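Glycosyl hydrolase family 2, TIM barrel domain protein (PDB 6DXU) probably hydrolyses beta-glucuronides, as a gut-bacterial beta-glucuronidase of glycoside hydrolase family 2. Local coordinates at residues H208-L213 / Q415-P420; T494-I499 / K577-M582. All coordinates share one frame; numbering follows the deposited sequence.

Interaction 1: residues H208-L213 / Q415-P420; sequences HLESSL and QHHNHP
Asn418 OD1 accepts two hydrogen bonds, one from the backbone N of Leu209 at 2.9 Å and nearly straight (173°), the other from ND1 of its neighbour His417. The contact joins edge strand 203-213 of the family 2 beta-sandwich domain to the type I turn His416-His419 at the C-terminal end of helix 399-416 of the TIM barrel. The two donors reach OD1 from opposite faces of the amide plane: Leu209 N stands well above it, whereas His417 ND1 is tilted less steeply from it. The ND2 end is held as well, by Ile207 O and by Glu303 of the same sandwich domain, and together the bonds at both ends are likely to hold the amide's rotation.

CG of His417 lies anti to its backbone N (chi1 168°), which sets the ring beside His208 and Leu209 O. The His208 and His417 rings meet obliquely, centroids 5.2 Å apart and planes at 69°, with His208 CD2 3.9 Å from His417 ND1. His208 NE2 is bonded elsewhere, to Val414 O in helix 399-416. Leu209 O lies at the edge of the His417 ring, near its plane, 3.2 Å from CE1.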
ATOM      1  N   HIS D 208      14.810 -34.830   2.403  1.00 22.73           N
ATOM      2  CA  HIS D 208      16.161 -34.595   1.899  1.00 23.18           C
ATOM      3  C   HIS D 208      17.054 -35.771   2.257  1.00 25.70           C
ATOM      4  O   HIS D 208      17.189 -36.117   3.433  1.00 26.04           O
ATOM      5  CB  HIS D 208      16.730 -33.286   2.440  1.00 27.94           C
ATOM      6  CG  HIS D 208      16.262 -32.089   1.677  1.00 31.83           C
ATOM      7  ND1 HIS D 208      15.898 -30.905   2.281  1.00 36.13           N
ATOM      8  CD2 HIS D 208      16.081 -31.906   0.347  1.00 28.88           C
ATOM      9  CE1 HIS D 208      15.519 -30.040   1.354  1.00 37.37           C
ATOM     10  NE2 HIS D 208      15.625 -30.622   0.172  1.00 33.43           N
ATOM     11  N   LEU D 209      17.650 -36.384   1.242  1.00 23.83           N
ATOM     12  CA  LEU D 209      18.535 -37.532   1.405  1.00 25.53           C
ATOM     13  C   LEU D 209      19.956 -37.049   1.148  1.00 27.82           C
ATOM     14  O   LEU D 209      20.329 -36.803   0.002  1.00 30.49           O
ATOM     15  CB  LEU D 209      18.154 -38.651   0.443  1.00 25.34           C
ATOM     16  CG  LEU D 209      16.679 -39.042   0.493  1.00 25.99           C
ATOM     17  CD1 LEU D 209      16.379 -40.127  -0.524  1.00 24.42           C
ATOM     18  CD2 LEU D 209      16.296 -39.492   1.893  1.00 27.12           C
ATOM     19  N   GLU D 210      20.738 -36.879   2.211  1.00 26.58           N
ATOM     20  CA  GLU D 210      22.129 -36.458   2.081  1.00 28.27           C
ATOM     21  C   GLU D 210      22.988 -37.703   1.980  1.00 29.62           C
ATOM     22  O   GLU D 210      23.099 -38.451   2.949  1.00 30.38           O
ATOM     23  CB  GLU D 210      22.599 -35.624   3.264  1.00 29.72           C
ATOM     24  CG  GLU D 210      22.239 -34.180   3.265  1.00 43.05           C
ATOM     25  CD  GLU D 210      22.851 -33.491   4.473  1.00 44.91           C
ATOM     26  OE1 GLU D 210      22.299 -33.656   5.572  1.00 49.72           O
ATOM     27  OE2 GLU D 210      23.900 -32.824   4.333  1.00 44.23           O
ATOM     28  N   SER D 211      23.555 -37.951   0.805  1.00 31.38           N
ATOM     29  CA  SER D 211      24.418 -39.103   0.586  1.00 31.34           C
ATOM     30  C   SER D 211      25.838 -38.627   0.320  1.00 40.81           C
ATOM     31  O   SER D 211      26.045 -37.629  -0.376  1.00 42.63           O
ATOM     32  CB  SER D 211      23.920 -39.957  -0.576  1.00 32.62           C
ATOM     33  OG  SER D 211      23.821 -39.181  -1.750  1.00 39.72           O
ATOM     34  N   SER D 212      26.806 -39.340   0.894  1.00 38.95           N
ATOM     35  CA  SER D 212      28.224 -39.082   0.690  1.00 37.19           C
ATOM     36  C   SER D 212      28.941 -40.415   0.559  1.00 39.75           C
ATOM     37  O   SER D 212      28.464 -41.449   1.038  1.00 37.47           O
ATOM     38  CB  SER D 212      28.840 -38.255   1.820  1.00 33.90           C
ATOM     39  OG  SER D 212      28.587 -38.844   3.080  1.00 39.83           O
ATOM     40  N   LEU D 213      30.076 -40.388  -0.127  1.00 41.13           N
ATOM     41  CA  LEU D 213      30.807 -41.602  -0.456  1.00 43.83           C
ATOM     42  C   LEU D 213      32.255 -41.427  -0.017  1.00 51.58           C
ATOM     43  O   LEU D 213      32.902 -40.446  -0.395  1.00 56.65           O
ATOM     44  CB  LEU D 213      30.669 -41.870  -1.954  1.00 40.05           C
ATOM     45  CG  LEU D 213      31.041 -43.221  -2.507  1.00 43.79           C
ATOM     46  CD1 LEU D 213      30.185 -44.291  -1.833  1.00 35.75           C
ATOM     47  CD2 LEU D 213      30.736 -43.157  -4.000  1.00 39.26           C
ATOM     48  N   GLN D 415      14.438 -28.502  -4.274  1.00 18.15           N
ATOM     49  CA  GLN D 415      13.562 -29.464  -4.937  1.00 17.45           C
ATOM     50  C   GLN D 415      14.326 -30.590  -5.630  1.00 18.10           C
ATOM     51  O   GLN D 415      13.829 -31.715  -5.656  1.00 20.87           O
ATOM     52  CB  GLN D 415      12.653 -28.755  -5.943  1.00 19.75           C
ATOM     53  CG  GLN D 415      11.592 -27.918  -5.227  1.00 17.75           C
ATOM     54  CD  GLN D 415      10.869 -26.968  -6.139  1.00 21.65           C
ATOM     55  OE1 GLN D 415      10.846 -27.152  -7.351  1.00 19.92           O
ATOM     56  NE2 GLN D 415      10.244 -25.942  -5.547  1.00 18.41           N
ATOM     57  N   HIS D 416      15.517 -30.330  -6.183  1.00 17.04           N
ATOM     58  CA  HIS D 416      16.244 -31.339  -6.961  1.00 22.71           C
ATOM     59  C   HIS D 416      17.483 -31.871  -6.250  1.00 18.41           C
ATOM     60  O   HIS D 416      18.277 -32.596  -6.864  1.00 19.55           O
ATOM     61  CB  HIS D 416      16.628 -30.772  -8.330  1.00 17.66           C
ATOM     62  CG  HIS D 416      15.453 -30.583  -9.235  1.00 18.61           C
ATOM     63  ND1 HIS D 416      15.538 -29.939 -10.454  1.00 17.57           N
ATOM     64  CD2 HIS D 416      14.165 -30.980  -9.106  1.00 20.86           C
ATOM     65  CE1 HIS D 416      14.343 -29.914 -11.015  1.00 18.04           C
ATOM     66  NE2 HIS D 416      13.495 -30.550 -10.228  1.00 19.17           N
ATOM     67  N   HIS D 417      17.635 -31.558  -4.961  1.00 18.69           N
ATOM     68  CA  HIS D 417      18.822 -31.941  -4.193  1.00 18.76           C
ATOM     69  C   HIS D 417      19.114 -33.435  -4.253  1.00 19.04           C
ATOM     70  O   HIS D 417      20.282 -33.845  -4.246  1.00 20.45           O
ATOM     71  CB  HIS D 417      18.619 -31.526  -2.737  1.00 22.09           C
ATOM     72  CG  HIS D 417      19.614 -32.113  -1.792  1.00 24.30           C
ATOM     73  ND1 HIS D 417      19.412 -33.322  -1.162  1.00 26.14           N
ATOM     74  CD2 HIS D 417      20.789 -31.630  -1.320  1.00 29.46           C
ATOM     75  CE1 HIS D 417      20.444 -33.582  -0.377  1.00 34.98           C
ATOM     76  NE2 HIS D 417      21.291 -32.568  -0.448  1.00 31.98           N
ATOM     77  N   ASN D 418      18.078 -34.268  -4.258  1.00 16.50           N
ATOM     78  CA  ASN D 418      18.313 -35.699  -4.087  1.00 19.50           C
ATOM     79  C   ASN D 418      18.741 -36.402  -5.369  1.00 22.39           C
ATOM     80  O   ASN D 418      19.143 -37.573  -5.300  1.00 19.53           O
ATOM     81  CB  ASN D 418      17.059 -36.404  -3.539  1.00 19.59           C
ATOM     82  CG  ASN D 418      16.598 -35.846  -2.189  1.00 23.76           C
ATOM     83  OD1 ASN D 418      17.396 -35.343  -1.402  1.00 23.53           O
ATOM     84  ND2 ASN D 418      15.293 -35.938  -1.928  1.00 21.85           N
ATOM     85  N   HIS D 419      18.654 -35.749  -6.531  1.00 18.98           N
ATOM     86  CA  HIS D 419      18.951 -36.447  -7.783  1.00 21.56           C
ATOM     87  C   HIS D 419      20.443 -36.714  -7.940  1.00 19.18           C
ATOM     88  O   HIS D 419      21.218 -35.761  -8.074  1.00 19.49           O
ATOM     89  CB  HIS D 419      18.449 -35.639  -8.979  1.00 20.62           C
ATOM     90  CG  HIS D 419      16.962 -35.523  -9.022  1.00 24.97           C
ATOM     91  ND1 HIS D 419      16.149 -36.578  -9.372  1.00 20.31           N
ATOM     92  CD2 HIS D 419      16.137 -34.492  -8.714  1.00 21.35           C
ATOM     93  CE1 HIS D 419      14.885 -36.198  -9.290  1.00 25.30           C
ATOM     94  NE2 HIS D 419      14.850 -34.935  -8.904  1.00 22.03           N
ATOM     95  N   PRO D 420      20.890 -37.969  -8.002  1.00 20.59           N
ATOM     96  CA  PRO D 420      22.330 -38.204  -8.205  1.00 21.26           C
ATOM     97  C   PRO D 420      22.842 -37.663  -9.533  1.00 19.74           C
ATOM     98  O   PRO D 420      24.038 -37.362  -9.648  1.00 19.87           O
ATOM     99  CB  PRO D 420      22.466 -39.737  -8.113  1.00 21.09           C
ATOM    100  CG  PRO D 420      21.105 -40.255  -8.441  1.00 23.39           C
ATOM    101  CD  PRO D 420      20.137 -39.228  -7.881  1.00 23.67           C
TER

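Interaction 2: residues T494-I499 / K577-M582; sequences TDYKSI and KEQETM
Lys497 and Tyr496, in the first turn of helix 496-504, reach the C-terminal end of helix 565-579 and the type I turn Gln579-Met582 by direct hydrogen bonds, Lys497 N also through a water. The start of one helix thus packs against the end of another. Lys497 is fully extended, CG anti to the backbone N (chi1 -179°) and every later torsion near 180°, and this reach brings NZ to Thr581 OG1 at 2.8 Å; a weak bond to Thr581 O accompanies it. Thr581 OG1 in turn donates to Glu578 O, which also accepts from Thr581 N, so the hydroxyl that receives the ammonium is itself held by the turn. Deeper in, Gln579 NE2 donates to Tyr496 OH at 3.0 Å with a bent angle of 147°, and its bond to Thr588 OG1 ties the contact to strand 587-589 of the TIM barrel sheet.

The water gives its protons to Thr494 O and to Glu578 OE1 (2.6 Å) and accepts from Lys497 N. Glu578 OE2 forms a salt bridge with Lys577 NZ.

Apolar contacts fill in between. Met582 SD makes an oblique Met-aromatic contact, 4.9 Å from the Tyr496 ring centroid, while Glu578 CB meets the ring edge at CD1 (3.9 Å). The Lys497 methylenes run antiparallel to the Met582 side chain, CG against SD.

An alanine in place of Lys497 would probably leave Thr581 OG1 without its ammonium partner and uncover one side of Met582.

With Lys497 NZ 5.1 Å from Glu578 OE2, the lysine's direct grip is on neutral oxygens, and attraction to the carboxylate is likely to act only at longer range.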
ATOM      1  N   THR D 494      37.939 -25.671 -37.554  1.00 27.18           N
ATOM      2  CA  THR D 494      39.233 -26.298 -37.287  1.00 27.75           C
ATOM      3  C   THR D 494      40.022 -25.585 -36.190  1.00 29.65           C
ATOM      4  O   THR D 494      41.035 -26.125 -35.738  1.00 31.96           O
ATOM      5  CB  THR D 494      40.072 -26.360 -38.572  1.00 30.00           C
ATOM      6  OG1 THR D 494      40.101 -25.064 -39.176  1.00 31.47           O
ATOM      7  CG2 THR D 494      39.479 -27.353 -39.551  1.00 28.31           C
ATOM      8  N   ASP D 495      39.582 -24.406 -35.747  1.00 28.76           N
ATOM      9  CA  ASP D 495      40.181 -23.728 -34.599  1.00 29.50           C
ATOM     10  C   ASP D 495      39.632 -24.194 -33.250  1.00 32.12           C
ATOM     11  O   ASP D 495      40.088 -23.691 -32.217  1.00 31.69           O
ATOM     12  CB  ASP D 495      40.000 -22.216 -34.721  1.00 33.44           C
ATOM     13  CG  ASP D 495      40.983 -21.587 -35.694  1.00 38.21           C
ATOM     14  OD1 ASP D 495      41.937 -22.277 -36.105  1.00 38.67           O
ATOM     15  OD2 ASP D 495      40.815 -20.398 -36.027  1.00 40.36           O
ATOM     16  N   TYR D 496      38.694 -25.145 -33.229  1.00 27.32           N
ATOM     17  CA  TYR D 496      38.023 -25.521 -31.985  1.00 25.46           C
ATOM     18  C   TYR D 496      39.024 -25.934 -30.901  1.00 28.28           C
ATOM     19  O   TYR D 496      38.970 -25.439 -29.767  1.00 29.16           O
ATOM     20  CB  TYR D 496      37.027 -26.652 -32.258  1.00 25.95           C
ATOM     21  CG  TYR D 496      36.663 -27.455 -31.022  1.00 25.12           C
ATOM     22  CD1 TYR D 496      37.098 -28.774 -30.868  1.00 25.06           C
ATOM     23  CD2 TYR D 496      35.913 -26.886 -30.001  1.00 24.24           C
ATOM     24  CE1 TYR D 496      36.772 -29.511 -29.734  1.00 24.94           C
ATOM     25  CE2 TYR D 496      35.593 -27.603 -28.868  1.00 24.34           C
ATOM     26  CZ  TYR D 496      36.023 -28.911 -28.739  1.00 24.96           C
ATOM     27  OH  TYR D 496      35.697 -29.623 -27.605  1.00 23.04           O
ATOM     28  N   LYS D 497      39.946 -26.840 -31.230  1.00 27.91           N
ATOM     29  CA  LYS D 497      40.855 -27.366 -30.213  1.00 28.53           C
ATOM     30  C   LYS D 497      41.766 -26.274 -29.660  1.00 28.60           C
ATOM     31  O   LYS D 497      41.949 -26.162 -28.438  1.00 29.70           O
ATOM     32  CB  LYS D 497      41.685 -28.510 -30.793  1.00 27.23           C
ATOM     33  CG  LYS D 497      42.655 -29.135 -29.796  1.00 30.05           C
ATOM     34  CD  LYS D 497      43.277 -30.379 -30.389  1.00 30.77           C
ATOM     35  CE  LYS D 497      44.378 -30.934 -29.515  1.00 38.84           C
ATOM     36  NZ  LYS D 497      44.847 -32.242 -30.080  1.00 40.56           N
ATOM     37  N   SER D 498      42.345 -25.451 -30.539  1.00 27.07           N
ATOM     38  CA  SER D 498      43.261 -24.418 -30.058  1.00 31.66           C
ATOM     39  C   SER D 498      42.531 -23.376 -29.212  1.00 34.73           C
ATOM     40  O   SER D 498      43.068 -22.903 -28.200  1.00 28.63           O
ATOM     41  CB  SER D 498      43.989 -23.759 -31.230  1.00 32.97           C
ATOM     42  OG  SER D 498      43.104 -23.015 -32.039  1.00 46.56           O
ATOM     43  N   ILE D 499      41.320 -22.981 -29.618  1.00 27.20           N
ATOM     44  CA  ILE D 499      40.560 -22.040 -28.798  1.00 33.03           C
ATOM     45  C   ILE D 499      40.270 -22.650 -27.433  1.00 27.51           C
ATOM     46  O   ILE D 499      40.383 -21.977 -26.400  1.00 26.20           O
ATOM     47  CB  ILE D 499      39.267 -21.602 -29.512  1.00 27.18           C
ATOM     48  CG1 ILE D 499      39.599 -20.820 -30.783  1.00 32.21           C
ATOM     49  CG2 ILE D 499      38.416 -20.724 -28.576  1.00 27.66           C
ATOM     50  CD1 ILE D 499      38.390 -20.562 -31.676  1.00 35.56           C
ATOM     51  N   LYS D 577      36.035 -35.651 -33.269  1.00 27.39           N
ATOM     52  CA  LYS D 577      37.321 -36.322 -33.420  1.00 29.00           C
ATOM     53  C   LYS D 577      38.427 -35.561 -32.695  1.00 29.18           C
ATOM     54  O   LYS D 577      39.348 -36.181 -32.153  1.00 28.96           O
ATOM     55  CB  LYS D 577      37.633 -36.547 -34.897  1.00 30.50           C
ATOM     56  CG  LYS D 577      37.991 -35.336 -35.684  1.00 31.48           C
ATOM     57  CD  LYS D 577      39.469 -35.334 -36.019  1.00 31.99           C
ATOM     58  CE  LYS D 577      39.813 -34.149 -36.904  1.00 34.56           C
ATOM     59  NZ  LYS D 577      41.208 -33.673 -36.706  1.00 39.14           N
ATOM     60  N   GLU D 578      38.318 -34.233 -32.612  1.00 28.70           N
ATOM     61  CA  GLU D 578      39.270 -33.466 -31.812  1.00 26.41           C
ATOM     62  C   GLU D 578      39.193 -33.843 -30.334  1.00 30.17           C
ATOM     63  O   GLU D 578      40.220 -33.898 -29.643  1.00 27.78           O
ATOM     64  CB  GLU D 578      39.023 -31.968 -31.996  1.00 24.82           C
ATOM     65  CG  GLU D 578      39.381 -31.441 -33.387  1.00 26.87           C
ATOM     66  CD  GLU D 578      40.878 -31.429 -33.661  1.00 34.71           C
ATOM     67  OE1 GLU D 578      41.483 -30.328 -33.630  1.00 31.22           O
ATOM     68  OE2 GLU D 578      41.441 -32.519 -33.913  1.00 35.49           O
ATOM     69  N   GLN D 579      37.987 -34.099 -29.823  1.00 25.56           N
ATOM     70  CA  GLN D 579      37.860 -34.402 -28.401  1.00 29.64           C
ATOM     71  C   GLN D 579      38.550 -35.708 -28.020  1.00 29.78           C
ATOM     72  O   GLN D 579      38.941 -35.873 -26.857  1.00 28.37           O
ATOM     73  CB  GLN D 579      36.385 -34.431 -28.001  1.00 28.78           C
ATOM     74  CG  GLN D 579      35.754 -33.038 -28.049  1.00 20.70           C
ATOM     75  CD  GLN D 579      34.279 -33.027 -27.699  1.00 22.90           C
ATOM     76  OE1 GLN D 579      33.690 -34.056 -27.341  1.00 24.63           O
ATOM     77  NE2 GLN D 579      33.673 -31.851 -27.798  1.00 25.34           N
ATOM     78  N   GLU D 580      38.738 -36.625 -28.965  1.00 28.34           N
ATOM     79  CA  GLU D 580      39.471 -37.844 -28.636  1.00 29.34           C
ATOM     80  C   GLU D 580      40.947 -37.590 -28.337  1.00 29.96           C
ATOM     81  O   GLU D 580      41.616 -38.482 -27.801  1.00 30.96           O
ATOM     82  CB  GLU D 580      39.322 -38.862 -29.773  1.00 31.06           C
ATOM     83  CG  GLU D 580      37.880 -39.336 -29.946  1.00 29.50           C
ATOM     84  CD  GLU D 580      37.731 -40.454 -30.960  1.00 37.94           C
ATOM     85  OE1 GLU D 580      38.755 -40.916 -31.499  1.00 43.88           O
ATOM     86  OE2 GLU D 580      36.587 -40.889 -31.194  1.00 43.02           O
ATOM     87  N   THR D 581      41.460 -36.396 -28.643  1.00 24.77           N
ATOM     88  CA  THR D 581      42.865 -36.065 -28.426  1.00 32.90           C
ATOM     89  C   THR D 581      43.051 -34.953 -27.399  1.00 31.61           C
ATOM     90  O   THR D 581      44.085 -34.276 -27.402  1.00 30.77           O
ATOM     91  CB  THR D 581      43.535 -35.683 -29.750  1.00 34.11           C
ATOM     92  OG1 THR D 581      43.033 -34.418 -30.202  1.00 33.04           O
ATOM     93  CG2 THR D 581      43.269 -36.746 -30.810  1.00 33.37           C
ATOM     94  N   MET D 582      42.058 -34.725 -26.536  1.00 25.59           N
ATOM     95  CA  MET D 582      42.089 -33.647 -25.550  1.00 25.61           C
ATOM     96  C   MET D 582      41.899 -34.284 -24.179  1.00 33.75           C
ATOM     97  O   MET D 582      40.806 -34.219 -23.594  1.00 28.70           O
ATOM     98  CB  MET D 582      41.013 -32.605 -25.854  1.00 28.26           C
ATOM     99  CG  MET D 582      41.228 -31.910 -27.191  1.00 26.89           C
ATOM    100  SD  MET D 582      39.775 -31.079 -27.889  1.00 27.64           S
ATOM    101  CE  MET D 582      39.641 -29.612 -26.860  1.00 24.73           C
TER
HETATM  102  O   HOH W   1      40.332 -27.978 -33.895  1.00 27.43           O

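Both contacts involve TIM barrel segments, but interaction 1 joins the barrel to the preceding beta-sandwich domain, whereas interaction 2 joins two of the chain's helices. Their centres lie 35 Å apart and their nearest atoms about 20 Å apart, so neither touches the other. Along the chain, 415-420 comes before 494-499, so the two loops do not overlap. A bicine lies about 13 Å from the Leu209 side chain, which puts that residue out of contact with it. The other bicine pocket includes Asp562 and Trp563, just before helix 565-579, whose far end carries interaction 2.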